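Local coordinates for protein glutamine synthetase (Helicobacter pylori, PDB 5ZLI) that is a type I beta glutamine synthetase, a twelve-subunit enzyme whose chain joins a beta-Grasp domain to a larger catalytic domain, at residues 197-207 and 220-231; 423-431 and 458-467. One frame throughout, in Å; residues are numbered along the deposited sequence.

Interaction 1 of 2, residues 197-207 and 220-231; sequences DTMMDIRTEIV and VHHEVAQAQGEV
Asp197 and His222 both turn their side chains anti to the backbone N (chi1 170° and -150°), and this brings the carboxylate to the ND1 corner of the imidazole. Arg203 reaches the same spot from the helix. Its chain bends at chi3 (-45°), which lays the guanidinium over the peptide between His221 and His222. His222 N lies over the centre of one guanidinium face, while Met199 O lies on the opposite face, toward the rim. The guanidinium and imidazole planes are nearly perpendicular.

Arg203 grips Asp197 end-on. NH1 meets OD1 of Asp197 at 2.6 Å and NH2 meets OD2 at 2.7 Å, both on the syn side but tilted well out of the carboxylate plane. This grip pairs a buried carboxylate with the guanidinium charge. Asp197 OD1 also accepts from His222 ND1 at 3.0 Å, from above the carboxylate plane, in a His-carboxylate hydrogen bond. Its third donor is Met199 N, which closes an Asx turn just before the helix. The other ring nitrogen, His222 NE2, donates in the ring plane to Gln226 O at 3.1 Å. Bonds at both nitrogens help to fix the ring's rotation.

Further along, Val207 CG1 packs on Val231 CG2 at 3.7 Å, and Val220 CG2 meets Arg203 CB. The helix segment 200-207 packs on the hairpin of strands 217-222 and 228-237, running roughly antiparallel to 220-222 and roughly along 228-231. Helix 238-258 packs on Ile206, and strand 133-145 pairs with 228-237. At Val220 the sheet continues into a strand of a neighbouring subunit.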
loop_
_atom_site.group_PDB
_atom_site.type_symbol
_atom_site.label_atom_id
_atom_site.label_comp_id
_atom_site.label_asym_id
_atom_site.label_seq_id
_atom_site.Cartn_x
_atom_site.Cartn_y
_atom_site.Cartn_z
ATOM N N ASP B 197 21.075 29.399 -7.974
ATOM C CA ASP B 197 20.021 30.383 -8.157
ATOM C C ASP B 197 18.965 29.795 -9.092
ATOM O O ASP B 197 19.187 29.661 -10.302
ATOM C CB ASP B 197 20.618 31.684 -8.693
ATOM C CG ASP B 197 19.566 32.685 -9.142
ATOM O OD1 ASP B 197 18.461 32.736 -8.549
ATOM O OD2 ASP B 197 19.886 33.441 -10.084
ATOM N N THR B 198 17.814 29.445 -8.533
ATOM C CA THR B 198 16.748 28.875 -9.332
ATOM C C THR B 198 15.805 29.907 -9.897
ATOM O O THR B 198 14.990 29.548 -10.744
ATOM C CB THR B 198 15.879 27.961 -8.497
ATOM O OG1 THR B 198 15.105 28.784 -7.605
ATOM C CG2 THR B 198 16.734 26.990 -7.714
ATOM N N MET B 199 15.875 31.163 -9.458
ATOM C CA MET B 199 14.840 32.135 -9.790
ATOM C C MET B 199 15.264 33.077 -10.904
ATOM O O MET B 199 14.654 34.130 -11.078
ATOM C CB MET B 199 14.459 32.954 -8.557
ATOM C CG MET B 199 14.249 32.153 -7.305
ATOM S SD MET B 199 12.709 31.227 -7.336
ATOM C CE MET B 199 12.635 30.651 -5.633
ATOM N N MET B 200 16.296 32.721 -11.659
ATOM C CA MET B 200 16.844 33.664 -12.616
ATOM C C MET B 200 15.856 33.918 -13.743
ATOM O O MET B 200 15.746 35.045 -14.231
ATOM C CB MET B 200 18.192 33.139 -13.121
ATOM C CG MET B 200 18.942 34.019 -14.088
ATOM S SD MET B 200 19.128 33.161 -15.676
ATOM C CE MET B 200 20.767 32.406 -15.637
ATOM N N ASP B 201 15.133 32.880 -14.181
ATOM C CA ASP B 201 14.138 33.072 -15.239
ATOM C C ASP B 201 12.819 33.571 -14.681
ATOM O O ASP B 201 12.026 34.187 -15.398
ATOM C CB ASP B 201 13.912 31.776 -16.018
ATOM C CG ASP B 201 15.123 31.389 -16.852
ATOM O OD1 ASP B 201 16.034 32.244 -17.021
ATOM O OD2 ASP B 201 15.161 30.240 -17.341
ATOM N N ILE B 202 12.547 33.250 -13.424
ATOM C CA ILE B 202 11.359 33.757 -12.765
ATOM C C ILE B 202 11.518 35.250 -12.496
ATOM O O ILE B 202 10.621 36.054 -12.773
ATOM C CB ILE B 202 11.135 32.955 -11.476
ATOM C CG1 ILE B 202 10.233 31.740 -11.723
ATOM C CG2 ILE B 202 10.532 33.830 -10.394
ATOM C CD1 ILE B 202 8.764 32.031 -11.776
ATOM N N ARG B 203 12.682 35.648 -11.973
ATOM C CA ARG B 203 12.934 37.061 -11.722
ATOM C C ARG B 203 12.956 37.828 -13.030
ATOM O O ARG B 203 12.335 38.891 -13.164
ATOM C CB ARG B 203 14.251 37.222 -10.940
ATOM C CG ARG B 203 14.147 36.646 -9.499
ATOM C CD ARG B 203 15.296 37.007 -8.562
ATOM N NE ARG B 203 16.598 36.855 -9.192
ATOM C CZ ARG B 203 17.433 35.840 -8.975
ATOM N NH1 ARG B 203 17.136 34.909 -8.089
ATOM N NH2 ARG B 203 18.592 35.783 -9.612
ATOM N N THR B 204 13.592 37.251 -14.030
ATOM C CA THR B 204 13.605 37.865 -15.343
ATOM C C THR B 204 12.199 37.987 -15.922
ATOM O O THR B 204 11.893 38.966 -16.617
ATOM C CB THR B 204 14.516 37.049 -16.249
ATOM O OG1 THR B 204 15.871 37.212 -15.805
ATOM C CG2 THR B 204 14.411 37.519 -17.637
ATOM N N GLU B 205 11.334 36.996 -15.678
ATOM C CA GLU B 205 9.968 37.064 -16.205
ATOM C C GLU B 205 9.127 38.098 -15.463
ATOM O O GLU B 205 8.189 38.663 -16.034
ATOM C CB GLU B 205 9.307 35.690 -16.152
ATOM C CG GLU B 205 7.813 35.652 -16.527
ATOM C CD GLU B 205 7.256 34.216 -16.492
ATOM O OE1 GLU B 205 8.006 33.315 -16.024
ATOM O OE2 GLU B 205 6.083 33.986 -16.904
ATOM N N ILE B 206 9.415 38.321 -14.183
ATOM C CA ILE B 206 8.737 39.377 -13.428
ATOM C C ILE B 206 9.004 40.756 -14.037
ATOM O O ILE B 206 8.081 41.468 -14.442
ATOM C CB ILE B 206 9.156 39.300 -11.950
ATOM C CG1 ILE B 206 8.446 38.080 -11.332
ATOM C CG2 ILE B 206 8.883 40.579 -11.218
ATOM C CD1 ILE B 206 8.918 37.635 -9.977
ATOM N N VAL B 207 10.267 41.160 -14.122
ATOM C CA VAL B 207 10.528 42.489 -14.660
ATOM C C VAL B 207 10.056 42.621 -16.109
ATOM O O VAL B 207 9.764 43.724 -16.571
ATOM C CB VAL B 207 12.009 42.865 -14.481
ATOM C CG1 VAL B 207 12.546 42.297 -13.177
ATOM C CG2 VAL B 207 12.770 42.390 -15.625
ATOM N N VAL B 220 17.881 43.589 -10.773
ATOM C CA VAL B 220 17.166 42.406 -10.311
ATOM C C VAL B 220 18.172 41.340 -9.898
ATOM O O VAL B 220 18.959 40.858 -10.726
ATOM C CB VAL B 220 16.182 41.912 -11.383
ATOM C CG1 VAL B 220 16.902 41.526 -12.615
ATOM C CG2 VAL B 220 15.384 40.750 -10.871
ATOM N N HIS B 221 18.117 40.919 -8.628
ATOM C CA HIS B 221 19.068 39.942 -8.119
ATOM C C HIS B 221 18.341 39.014 -7.182
ATOM O O HIS B 221 17.266 39.326 -6.683
ATOM C CB HIS B 221 20.273 40.596 -7.364
ATOM C CG HIS B 221 19.903 41.483 -6.196
ATOM N ND1 HIS B 221 19.736 41.005 -4.909
ATOM C CD2 HIS B 221 19.631 42.812 -6.130
ATOM C CE1 HIS B 221 19.402 42.000 -4.102
ATOM N NE2 HIS B 221 19.319 43.105 -4.819
ATOM N N HIS B 222 18.921 37.845 -6.985
ATOM C CA HIS B 222 18.593 37.082 -5.793
ATOM C C HIS B 222 18.930 37.901 -4.540
ATOM O O HIS B 222 19.838 38.732 -4.541
ATOM C CB HIS B 222 19.382 35.779 -5.797
ATOM C CG HIS B 222 18.698 34.649 -5.098
ATOM N ND1 HIS B 222 18.009 33.664 -5.770
ATOM C CD2 HIS B 222 18.570 34.365 -3.781
ATOM C CE1 HIS B 222 17.509 32.805 -4.899
ATOM N NE2 HIS B 222 17.834 33.211 -3.686
ATOM N N GLU B 223 18.209 37.662 -3.448
ATOM C CA GLU B 223 18.547 38.310 -2.178
ATOM C C GLU B 223 19.167 37.333 -1.178
ATOM O O GLU B 223 19.386 36.163 -1.485
ATOM C CB GLU B 223 17.311 38.982 -1.590
ATOM C CG GLU B 223 17.365 40.507 -1.587
ATOM C CD GLU B 223 18.453 41.046 -0.650
ATOM O OE1 GLU B 223 19.202 41.970 -1.055
ATOM O OE2 GLU B 223 18.522 40.574 0.526
ATOM N N VAL B 224 19.386 37.817 0.053
ATOM C CA VAL B 224 20.240 37.126 1.028
ATOM C C VAL B 224 19.573 35.857 1.576
ATOM O O VAL B 224 20.241 34.845 1.813
ATOM C CB VAL B 224 20.647 38.075 2.173
ATOM C CG1 VAL B 224 21.263 37.288 3.309
ATOM C CG2 VAL B 224 21.584 39.141 1.672
ATOM N N ALA B 225 18.283 35.914 1.882
ATOM C CA ALA B 225 17.583 34.726 2.358
ATOM C C ALA B 225 17.328 33.750 1.204
ATOM O O ALA B 225 17.495 34.072 0.028
ATOM C CB ALA B 225 16.268 35.099 3.020
ATOM N N GLN B 226 16.899 32.541 1.561
ATOM C CA GLN B 226 17.012 31.403 0.653
ATOM C C GLN B 226 16.109 31.528 -0.581
ATOM O O GLN B 226 16.532 31.176 -1.685
ATOM C CB GLN B 226 16.740 30.120 1.422
ATOM C CG GLN B 226 17.665 29.996 2.593
ATOM C CD GLN B 226 17.488 28.719 3.333
ATOM O OE1 GLN B 226 17.700 27.642 2.796
ATOM N NE2 GLN B 226 17.071 28.827 4.586
ATOM N N ALA B 227 14.860 31.966 -0.447
ATOM C CA ALA B 227 14.006 32.057 -1.636
ATOM C C ALA B 227 13.689 33.506 -1.989
ATOM O O ALA B 227 12.664 33.806 -2.603
ATOM C CB ALA B 227 12.710 31.266 -1.477
ATOM N N GLN B 228 14.579 34.402 -1.622
ATOM C CA GLN B 228 14.291 35.815 -1.591
ATOM C C GLN B 228 14.770 36.469 -2.881
ATOM O O GLN B 228 15.691 35.985 -3.554
ATOM C CB GLN B 228 14.965 36.455 -0.381
ATOM C CG GLN B 228 14.176 37.598 0.186
ATOM C CD GLN B 228 14.880 38.290 1.309
ATOM O OE1 GLN B 228 16.067 38.072 1.542
ATOM N NE2 GLN B 228 14.170 39.163 1.990
ATOM N N GLY B 229 14.143 37.597 -3.205
ATOM C CA GLY B 229 14.409 38.297 -4.447
ATOM C C GLY B 229 14.031 39.751 -4.292
ATOM O O GLY B 229 13.465 40.157 -3.276
ATOM N N GLU B 230 14.346 40.533 -5.320
ATOM C CA GLU B 230 14.151 41.973 -5.256
ATOM C C GLU B 230 14.249 42.537 -6.675
ATOM O O GLU B 230 15.048 42.067 -7.490
ATOM C CB GLU B 230 15.232 42.592 -4.353
ATOM C CG GLU B 230 14.967 43.956 -3.673
ATOM C CD GLU B 230 16.245 44.481 -3.001
ATOM O OE1 GLU B 230 16.206 45.470 -2.226
ATOM O OE2 GLU B 230 17.298 43.847 -3.224
ATOM N N VAL B 231 13.461 43.577 -6.949
ATOM C CA VAL B 231 13.545 44.320 -8.202
ATOM C C VAL B 231 13.560 45.805 -7.859
ATOM O O VAL B 231 12.743 46.279 -7.061
ATOM C CB VAL B 231 12.385 43.994 -9.166
ATOM C CG1 VAL B 231 12.497 44.830 -10.448
ATOM C CG2 VAL B 231 12.361 42.514 -9.494
#

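Interaction 2 of 2, residues 423-431 and 458-467; sequences PHTLRRSLE and KFNAEVFPWE
Two short helical segments, 426-431 and 458-466, run roughly antiparallel at 140°, their axes 10.5 Å apart at closest approach, with Arg427 and Val463 nearest by CA. They form a helix-helix packing in the catalytic domain. The second helix has a wider pi-type turn at 459-463 and a kink at Pro465.

Leu430 and Phe459 reach toward each other from their two helices. Leu430 CD1 touches Phe459 CE2 at 3.5 Å, obliquely to the ring, and also packs on Lys458 CB. One turn earlier, Leu426 CD2 meets Val463 CG2 at 3.9 Å and the CB of Glu462. Thr425, the N-cap residue, sets its CG2 against the edge of the Trp466 indole.

Arg427 spans the contact. Its CG is anti to the backbone N (chi1 164°) and its chain bends at chi3, which carries the guanidinium across to Glu467. There the two charged groups form a salt bridge, their planes 25° apart and the hydrogen bonds weak. NH1 of Arg427 also reaches Glu431 weakly, making a three-residue charge network.

Helix 326-331 packs on Leu426 and Trp466. Trp466 stacks on Trp466 of a neighbouring subunit, so the contact lies at an interface.

The Phe459 ring presents its edge to the guanidinium of Arg427, and its CE1 sits over the centre of one guanidinium face, 3.8 Å above the plane.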
loop_
_atom_site.group_PDB
_atom_site.type_symbol
_atom_site.label_atom_id
_atom_site.label_comp_id
_atom_site.label_asym_id
_atom_site.label_seq_id
_atom_site.Cartn_x
_atom_site.Cartn_y
_atom_site.Cartn_z
ATOM N N PRO B 423 10.633 50.233 18.324
ATOM C CA PRO B 423 9.705 49.500 19.195
ATOM C C PRO B 423 9.678 48.017 18.871
ATOM O O PRO B 423 9.868 47.588 17.728
ATOM C CB PRO B 423 8.352 50.159 18.920
ATOM C CG PRO B 423 8.524 50.872 17.641
ATOM C CD PRO B 423 9.948 51.223 17.482
ATOM N N HIS B 424 9.466 47.223 19.909
ATOM C CA HIS B 424 9.587 45.788 19.731
ATOM C C HIS B 424 8.309 45.123 19.267
ATOM O O HIS B 424 8.365 44.064 18.638
ATOM C CB HIS B 424 9.996 45.133 21.035
ATOM C CG HIS B 424 11.395 45.411 21.441
ATOM N ND1 HIS B 424 11.704 46.255 22.485
ATOM C CD2 HIS B 424 12.561 44.869 21.029
ATOM C CE1 HIS B 424 13.014 46.272 22.654
ATOM N NE2 HIS B 424 13.557 45.432 21.789
ATOM N N THR B 425 7.166 45.693 19.568
ATOM C CA THR B 425 5.918 45.118 19.139
ATOM C C THR B 425 5.094 46.201 18.469
ATOM O O THR B 425 5.308 47.397 18.697
ATOM C CB THR B 425 5.172 44.497 20.341
ATOM O OG1 THR B 425 5.061 45.460 21.400
ATOM C CG2 THR B 425 5.869 43.279 20.849
ATOM N N LEU B 426 4.129 45.753 17.661
ATOM C CA LEU B 426 3.145 46.658 17.081
ATOM C C LEU B 426 2.284 47.326 18.150
ATOM O O LEU B 426 1.807 48.456 17.953
ATOM C CB LEU B 426 2.260 45.896 16.106
ATOM C CG LEU B 426 1.109 46.658 15.480
ATOM C CD1 LEU B 426 1.622 47.871 14.764
ATOM C CD2 LEU B 426 0.396 45.684 14.557
ATOM N N ARG B 427 2.049 46.642 19.274
ATOM C CA ARG B 427 1.253 47.243 20.334
ATOM C C ARG B 427 1.949 48.484 20.876
ATOM O O ARG B 427 1.317 49.535 21.049
ATOM C CB ARG B 427 1.012 46.240 21.461
ATOM C CG ARG B 427 0.530 46.890 22.760
ATOM C CD ARG B 427 0.252 45.849 23.791
ATOM N NE ARG B 427 -1.057 45.269 23.598
ATOM C CZ ARG B 427 -2.140 45.716 24.199
ATOM N NH1 ARG B 427 -2.041 46.745 25.023
ATOM N NH2 ARG B 427 -3.307 45.137 23.981
ATOM N N ARG B 428 3.264 48.395 21.137
ATOM C CA ARG B 428 3.942 49.579 21.633
ATOM C C ARG B 428 3.999 50.644 20.541
ATOM O O ARG B 428 3.795 51.822 20.841
ATOM C CB ARG B 428 5.327 49.212 22.191
ATOM C CG ARG B 428 5.666 49.950 23.513
ATOM C CD ARG B 428 6.929 49.426 24.183
ATOM N NE ARG B 428 8.096 49.406 23.292
ATOM C CZ ARG B 428 9.260 48.850 23.612
ATOM N NH1 ARG B 428 10.286 48.867 22.770
ATOM N NH2 ARG B 428 9.378 48.266 24.794
ATOM N N SER B 429 4.169 50.237 19.270
ATOM C CA SER B 429 4.183 51.184 18.158
ATOM C C SER B 429 2.874 51.946 18.039
ATOM O O SER B 429 2.875 53.151 17.768
ATOM C CB SER B 429 4.437 50.443 16.860
ATOM O OG SER B 429 5.765 50.013 16.823
ATOM N N LEU B 430 1.744 51.273 18.268
ATOM C CA LEU B 430 0.479 51.987 18.187
ATOM C C LEU B 430 0.334 52.925 19.368
ATOM O O LEU B 430 -0.078 54.080 19.201
ATOM C CB LEU B 430 -0.692 51.016 18.116
ATOM C CG LEU B 430 -0.716 50.266 16.784
ATOM C CD1 LEU B 430 -1.687 49.096 16.801
ATOM C CD2 LEU B 430 -1.080 51.231 15.676
ATOM N N GLU B 431 0.693 52.452 20.563
ATOM C CA GLU B 431 0.776 53.329 21.722
ATOM C C GLU B 431 1.655 54.558 21.421
ATOM O O GLU B 431 1.238 55.702 21.624
ATOM C CB GLU B 431 1.289 52.499 22.902
ATOM C CG GLU B 431 0.200 51.577 23.471
ATOM C CD GLU B 431 0.725 50.460 24.385
ATOM O OE1 GLU B 431 1.952 50.389 24.664
ATOM O OE2 GLU B 431 -0.118 49.645 24.826
ATOM N N LYS B 458 -5.912 47.579 13.614
ATOM C CA LYS B 458 -4.669 46.858 13.825
ATOM C C LYS B 458 -4.701 46.089 15.139
ATOM O O LYS B 458 -4.195 44.969 15.207
ATOM C CB LYS B 458 -3.520 47.855 13.805
ATOM C CG LYS B 458 -3.387 48.460 12.456
ATOM C CD LYS B 458 -2.915 47.447 11.431
ATOM C CE LYS B 458 -3.104 47.915 9.994
ATOM N NZ LYS B 458 -2.566 46.838 9.131
ATOM N N PHE B 459 -5.347 46.626 16.169
ATOM C CA PHE B 459 -5.488 45.857 17.389
ATOM C C PHE B 459 -6.358 44.616 17.157
ATOM O O PHE B 459 -5.958 43.511 17.544
ATOM C CB PHE B 459 -6.048 46.761 18.482
ATOM C CG PHE B 459 -4.989 47.495 19.270
ATOM C CD1 PHE B 459 -4.311 46.881 20.301
ATOM C CD2 PHE B 459 -4.657 48.798 18.961
ATOM C CE1 PHE B 459 -3.334 47.569 21.018
ATOM C CE2 PHE B 459 -3.687 49.475 19.679
ATOM C CZ PHE B 459 -3.029 48.867 20.694
ATOM N N ASN B 460 -7.501 44.744 16.448
ATOM C CA ASN B 460 -8.335 43.547 16.232
ATOM C C ASN B 460 -7.782 42.592 15.178
ATOM O O ASN B 460 -8.025 41.384 15.280
ATOM C CB ASN B 460 -9.786 43.848 15.817
ATOM C CG ASN B 460 -10.670 44.325 16.967
ATOM O OD1 ASN B 460 -10.873 43.621 17.965
ATOM N ND2 ASN B 460 -11.327 45.442 16.749
ATOM N N ALA B 461 -7.116 43.089 14.128
ATOM C CA ALA B 461 -6.637 42.171 13.097
ATOM C C ALA B 461 -5.364 41.443 13.510
ATOM O O ALA B 461 -5.272 40.224 13.349
ATOM C CB ALA B 461 -6.390 42.926 11.791
ATOM N N GLU B 462 -4.400 42.152 14.102
ATOM C CA GLU B 462 -3.042 41.647 14.310
ATOM C C GLU B 462 -2.650 41.432 15.765
ATOM O O GLU B 462 -2.021 40.427 16.080
ATOM C CB GLU B 462 -2.014 42.564 13.647
ATOM C CG GLU B 462 -1.806 42.323 12.147
ATOM C CD GLU B 462 -2.464 43.352 11.248
ATOM O OE1 GLU B 462 -2.350 43.207 10.010
ATOM O OE2 GLU B 462 -3.088 44.307 11.763
ATOM N N VAL B 463 -2.938 42.368 16.659
ATOM C CA VAL B 463 -2.394 42.290 18.006
ATOM C C VAL B 463 -3.177 41.292 18.852
ATOM O O VAL B 463 -2.629 40.284 19.323
ATOM C CB VAL B 463 -2.358 43.681 18.655
ATOM C CG1 VAL B 463 -1.790 43.547 20.042
ATOM C CG2 VAL B 463 -1.492 44.641 17.829
ATOM N N PHE B 464 -4.471 41.556 19.047
ATOM C CA PHE B 464 -5.310 40.667 19.847
ATOM C C PHE B 464 -5.260 39.210 19.392
ATOM O O PHE B 464 -5.383 38.323 20.254
ATOM C CB PHE B 464 -6.769 41.166 19.854
ATOM C CG PHE B 464 -6.974 42.513 20.503
ATOM C CD1 PHE B 464 -6.464 42.781 21.769
ATOM C CD2 PHE B 464 -7.720 43.492 19.874
ATOM C CE1 PHE B 464 -6.673 44.020 22.380
ATOM C CE2 PHE B 464 -7.921 44.723 20.471
ATOM C CZ PHE B 464 -7.397 44.985 21.727
ATOM N N PRO B 465 -5.185 38.892 18.099
ATOM C CA PRO B 465 -4.968 37.484 17.715
ATOM C C PRO B 465 -3.567 36.939 17.997
ATOM O O PRO B 465 -3.425 35.750 18.298
ATOM C CB PRO B 465 -5.310 37.484 16.223
ATOM C CG PRO B 465 -6.252 38.624 16.054
ATOM C CD PRO B 465 -5.701 39.682 16.970
ATOM N N TRP B 466 -2.518 37.724 17.802
ATOM C CA TRP B 466 -1.172 37.248 18.118
ATOM C C TRP B 466 -0.924 37.162 19.624
ATOM O O TRP B 466 -0.120 36.327 20.072
ATOM C CB TRP B 466 -0.136 38.156 17.456
ATOM C CG TRP B 466 1.288 37.808 17.743
ATOM C CD1 TRP B 466 1.961 36.662 17.388
ATOM C CD2 TRP B 466 2.220 38.612 18.453
ATOM N NE1 TRP B 466 3.267 36.716 17.825
ATOM C CE2 TRP B 466 3.446 37.907 18.488
ATOM C CE3 TRP B 466 2.143 39.864 19.057
ATOM C CZ2 TRP B 466 4.578 38.424 19.106
ATOM C CZ3 TRP B 466 3.254 40.366 19.671
ATOM C CH2 TRP B 466 4.463 39.654 19.684
ATOM N N GLU B 467 -1.527 38.070 20.411
ATOM C CA GLU B 467 -1.404 38.033 21.869
ATOM C C GLU B 467 -2.222 36.914 22.510
ATOM O O GLU B 467 -1.980 36.575 23.673
ATOM C CB GLU B 467 -1.838 39.375 22.484
ATOM C CG GLU B 467 -0.716 40.391 22.818
ATOM C CD GLU B 467 -1.252 41.784 23.259
ATOM O OE1 GLU B 467 -0.423 42.648 23.648
ATOM O OE2 GLU B 467 -2.491 42.018 23.231
#

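Interactions 1 and 2 both belong to the catalytic domain but do not touch; their centres are 32 Å apart and their nearest atoms about 18 Å. They share no helix or strand. Interaction 1 joins a helix to a beta hairpin, and all its touching residues are buried. Interaction 2 joins two helices; most of its touching residues are buried, Glu467 of the salt bridge among them, while Arg427 and Phe459 are partly exposed and Phe464 is exposed. Each has an arginine-carboxylate pair. In 197-207 with 220-231 that pair lies within one segment and engages the other through a histidine. In 423-431 with 458-467 it bridges the segments directly, through weaker bonds. Both contacts adjoin other subunits.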